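Local coordinates for protein putative rubredoxin reductase (Rhodopseudomonas palustris, PDB 3FG2) that probably uses NADH to reduce a ferredoxin through its bound FAD, as the reductase of the CYP199A2 electron-transfer system, at residues 1-7 and 97-103. Numbering follows the deposited sequence.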
ATOM      1  N   ASN A   1      25.975 -21.383  -2.376  1.00 59.89           N
ATOM      2  CA  ASN A   1      26.098 -20.288  -3.381  1.00 59.49           C
ATOM      3  C   ASN A   1      26.233 -18.928  -2.690  1.00 59.09           C
ATOM      4  O   ASN A   1      25.988 -18.801  -1.489  1.00 59.13           O
ATOM      5  CB  ASN A   1      24.877 -20.285  -4.304  1.00 59.77           C
ATOM      6  CG  ASN A   1      25.092 -19.451  -5.551  1.00 60.88           C
ATOM      7  OD1 ASN A   1      24.173 -19.252  -6.345  1.00 61.99           O
ATOM      8  ND2 ASN A   1      26.316 -18.965  -5.735  1.00 60.87           N
ATOM      9  N   ASP A   2      26.610 -17.912  -3.456  1.00 58.54           N
ATOM     10  CA  ASP A   2      26.804 -16.569  -2.914  1.00 57.41           C
ATOM     11  C   ASP A   2      25.738 -15.576  -3.378  1.00 55.31           C
ATOM     12  O   ASP A   2      25.506 -14.544  -2.739  1.00 54.68           O
ATOM     13  CB  ASP A   2      28.181 -16.055  -3.334  1.00 59.07           C
ATOM     14  CG  ASP A   2      28.560 -14.776  -2.633  1.00 60.18           C
ATOM     15  OD1 ASP A   2      29.490 -14.096  -3.111  1.00 61.95           O
ATOM     16  OD2 ASP A   2      27.933 -14.459  -1.600  1.00 61.56           O
ATOM     17  N   THR A   3      25.098 -15.897  -4.495  1.00 52.73           N
ATOM     18  CA  THR A   3      24.074 -15.047  -5.085  1.00 50.13           C
ATOM     19  C   THR A   3      22.816 -14.854  -4.235  1.00 47.42           C
ATOM     20  O   THR A   3      22.352 -15.774  -3.557  1.00 45.64           O
ATOM     21  CB  THR A   3      23.655 -15.598  -6.464  1.00 51.07           C
ATOM     22  OG1 THR A   3      24.802 -15.644  -7.324  1.00 52.31           O
ATOM     23  CG2 THR A   3      22.586 -14.717  -7.099  1.00 50.39           C
ATOM     24  N   VAL A   4      22.283 -13.635  -4.278  1.00 44.37           N
ATOM     25  CA  VAL A   4      21.060 -13.287  -3.562  1.00 42.13           C
ATOM     26  C   VAL A   4      20.004 -13.033  -4.623  1.00 40.54           C
ATOM     27  O   VAL A   4      20.137 -12.121  -5.445  1.00 40.53           O
ATOM     28  CB  VAL A   4      21.218 -12.004  -2.717  1.00 41.10           C
ATOM     29  CG1 VAL A   4      19.858 -11.576  -2.175  1.00 40.36           C
ATOM     30  CG2 VAL A   4      22.182 -12.246  -1.573  1.00 38.50           C
ATOM     31  N   LEU A   5      18.957 -13.847  -4.609  1.00 38.63           N
ATOM     32  CA  LEU A   5      17.889 -13.713  -5.586  1.00 36.61           C
ATOM     33  C   LEU A   5      16.687 -12.986  -5.001  1.00 34.90           C
ATOM     34  O   LEU A   5      16.156 -13.385  -3.962  1.00 34.14           O
ATOM     35  CB  LEU A   5      17.471 -15.103  -6.078  1.00 37.33           C
ATOM     36  CG  LEU A   5      17.742 -15.448  -7.545  1.00 38.37           C
ATOM     37  CD1 LEU A   5      19.118 -14.953  -7.962  1.00 37.91           C
ATOM     38  CD2 LEU A   5      17.618 -16.955  -7.731  1.00 37.35           C
ATOM     39  N   ILE A   6      16.267 -11.914  -5.671  1.00 32.56           N
ATOM     40  CA  ILE A   6      15.117 -11.140  -5.221  1.00 30.21           C
ATOM     41  C   ILE A   6      13.959 -11.366  -6.179  1.00 30.04           C
ATOM     42  O   ILE A   6      14.065 -11.068  -7.375  1.00 28.90           O
ATOM     43  CB  ILE A   6      15.411  -9.639  -5.198  1.00 28.61           C
ATOM     44  CG1 ILE A   6      16.707  -9.368  -4.437  1.00 26.71           C
ATOM     45  CG2 ILE A   6      14.249  -8.908  -4.545  1.00 27.25           C
ATOM     46  CD1 ILE A   6      17.210  -7.951  -4.602  1.00 25.58           C
ATOM     47  N   ALA A   7      12.858 -11.891  -5.642  1.00 28.84           N
ATOM     48  CA  ALA A   7      11.649 -12.173  -6.420  1.00 26.95           C
ATOM     49  C   ALA A   7      10.639 -11.057  -6.215  1.00 25.75           C
ATOM     50  O   ALA A   7       9.978 -10.996  -5.180  1.00 24.78           O
ATOM     51  CB  ALA A   7      11.050 -13.492  -5.978  1.00 23.86           C
ATOM     52  N   ILE A  97      17.733 -20.845 -11.508  1.00 49.84           N
ATOM     53  CA  ILE A  97      18.914 -20.236 -10.916  1.00 48.51           C
ATOM     54  C   ILE A  97      19.164 -20.716  -9.497  1.00 49.17           C
ATOM     55  O   ILE A  97      18.224 -20.955  -8.742  1.00 49.00           O
ATOM     56  CB  ILE A  97      18.780 -18.699 -10.900  1.00 46.73           C
ATOM     57  CG1 ILE A  97      18.530 -18.191 -12.319  1.00 44.56           C
ATOM     58  CG2 ILE A  97      20.040 -18.067 -10.324  1.00 47.33           C
ATOM     59  CD1 ILE A  97      18.342 -16.699 -12.406  1.00 43.33           C
ATOM     60  N   GLU A  98      20.440 -20.874  -9.147  1.00 49.52           N
ATOM     61  CA  GLU A  98      20.807 -21.291  -7.799  1.00 50.49           C
ATOM     62  C   GLU A  98      20.922 -20.012  -6.987  1.00 48.65           C
ATOM     63  O   GLU A  98      21.267 -18.957  -7.525  1.00 48.52           O
ATOM     64  CB  GLU A  98      22.161 -21.996  -7.776  1.00 52.75           C
ATOM     65  CG  GLU A  98      22.240 -23.286  -8.554  1.00 57.48           C
ATOM     66  CD  GLU A  98      23.582 -23.969  -8.367  1.00 59.18           C
ATOM     67  OE1 GLU A  98      23.865 -24.432  -7.239  1.00 60.85           O
ATOM     68  OE2 GLU A  98      24.360 -24.029  -9.343  1.00 61.46           O
ATOM     69  N   TYR A  99      20.642 -20.102  -5.695  1.00 45.14           N
ATOM     70  CA  TYR A  99      20.730 -18.927  -4.854  1.00 42.76           C
ATOM     71  C   TYR A  99      21.378 -19.246  -3.519  1.00 42.42           C
ATOM     72  O   TYR A  99      21.308 -20.381  -3.037  1.00 41.98           O
ATOM     73  CB  TYR A  99      19.328 -18.329  -4.634  1.00 41.40           C
ATOM     74  CG  TYR A  99      18.351 -19.234  -3.902  1.00 38.38           C
ATOM     75  CD1 TYR A  99      18.473 -19.469  -2.533  1.00 37.52           C
ATOM     76  CD2 TYR A  99      17.322 -19.879  -4.587  1.00 36.60           C
ATOM     77  CE1 TYR A  99      17.605 -20.321  -1.867  1.00 35.03           C
ATOM     78  CE2 TYR A  99      16.448 -20.734  -3.929  1.00 34.09           C
ATOM     79  CZ  TYR A  99      16.598 -20.952  -2.572  1.00 35.10           C
ATOM     80  OH  TYR A  99      15.754 -21.817  -1.922  1.00 33.43           O
ATOM     81  N   GLY A 100      22.031 -18.240  -2.944  1.00 41.91           N
ATOM     82  CA  GLY A 100      22.646 -18.401  -1.641  1.00 39.79           C
ATOM     83  C   GLY A 100      21.532 -18.072  -0.666  1.00 39.47           C
ATOM     84  O   GLY A 100      21.254 -18.819   0.277  1.00 39.69           O
ATOM     85  N   HIS A 101      20.886 -16.934  -0.911  1.00 37.70           N
ATOM     86  CA  HIS A 101      19.764 -16.488  -0.098  1.00 35.82           C
ATOM     87  C   HIS A 101      18.685 -15.947  -1.032  1.00 34.45           C
ATOM     88  O   HIS A 101      18.978 -15.220  -1.991  1.00 34.60           O
ATOM     89  CB  HIS A 101      20.199 -15.408   0.897  1.00 35.12           C
ATOM     90  CG  HIS A 101      19.256 -15.245   2.049  1.00 34.91           C
ATOM     91  ND1 HIS A 101      18.050 -14.586   1.940  1.00 35.94           N
ATOM     92  CD2 HIS A 101      19.308 -15.720   3.317  1.00 35.02           C
ATOM     93  CE1 HIS A 101      17.400 -14.665   3.087  1.00 35.37           C
ATOM     94  NE2 HIS A 101      18.140 -15.350   3.938  1.00 35.73           N
ATOM     95  N   LEU A 102      17.442 -16.326  -0.756  1.00 32.07           N
ATOM     96  CA  LEU A 102      16.292 -15.908  -1.557  1.00 32.25           C
ATOM     97  C   LEU A 102      15.430 -14.884  -0.821  1.00 31.11           C
ATOM     98  O   LEU A 102      15.013 -15.111   0.318  1.00 31.76           O
ATOM     99  CB  LEU A 102      15.434 -17.130  -1.918  1.00 31.26           C
ATOM    100  CG  LEU A 102      14.097 -16.872  -2.620  1.00 31.26           C
ATOM    101  CD1 LEU A 102      14.336 -16.119  -3.917  1.00 30.14           C
ATOM    102  CD2 LEU A 102      13.389 -18.200  -2.892  1.00 31.22           C
ATOM    103  N   VAL A 103      15.167 -13.760  -1.477  1.00 29.57           N
ATOM    104  CA  VAL A 103      14.342 -12.706  -0.895  1.00 29.48           C
ATOM    105  C   VAL A 103      13.005 -12.613  -1.634  1.00 29.20           C
ATOM    106  O   VAL A 103      12.961 -12.326  -2.833  1.00 28.80           O
ATOM    107  CB  VAL A 103      15.056 -11.331  -0.965  1.00 28.92           C
ATOM    108  CG1 VAL A 103      14.101 -10.220  -0.560  1.00 29.96           C
ATOM    109  CG2 VAL A 103      16.271 -11.327  -0.050  1.00 28.20           C
TER
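The ring of Y99 has one face covered by L102 of its own segment, CB lying 3.8 Å above the plane over the ring centre, while L5 from 1-7 reaches Y99 at the root of the side chain: CD2 of L5 lies 3.8 Å from CB of Y99. The side chains of L5 and Y99 cross at about a right angle. With CG between its backbone N and carbonyl carbon (chi1 63°), Y99 swings its ring away from 1-7, leaving the CB for leucine to touch. The branched end of L5 also spans to I97, CD2 to CG2 at 3.7 Å, so the fork of one aliphatic residue bridges the corner between strands 96-98 and 101-104. Directly across from L5 on the same face of the sheet, L102 brings CD1 to 3.9 Å from CB of L5.

The backbones carrying these side chains, 4-7 and 101-103, run parallel as neighbouring strands of the Rossmann-type FAD-binding sheet, in which 4-7 is central and leads into the glycine-rich turn beside the cofactor. Nearly linear bonds, V103 N to L5 O (2.7 Å) and A7 N to V103 O, fix the register towards the C-terminal end of the strands, and L5 N donates to H101 O. On the sheet face opposite L5 and L102, V103 packs against both V4 and I6, all three beta-branched and suited to extended backbone; V103 sends CG2 toward V4 CG1 and CG1 toward I6 CG2, each pair 4.2 Å apart. At the other end T3 O is gripped twice, by G100 N at 2.6 Å and by H101 N at 3.2 Å. Glycine suits position 100 because a CB there would run into the carbonyl oxygen of N1.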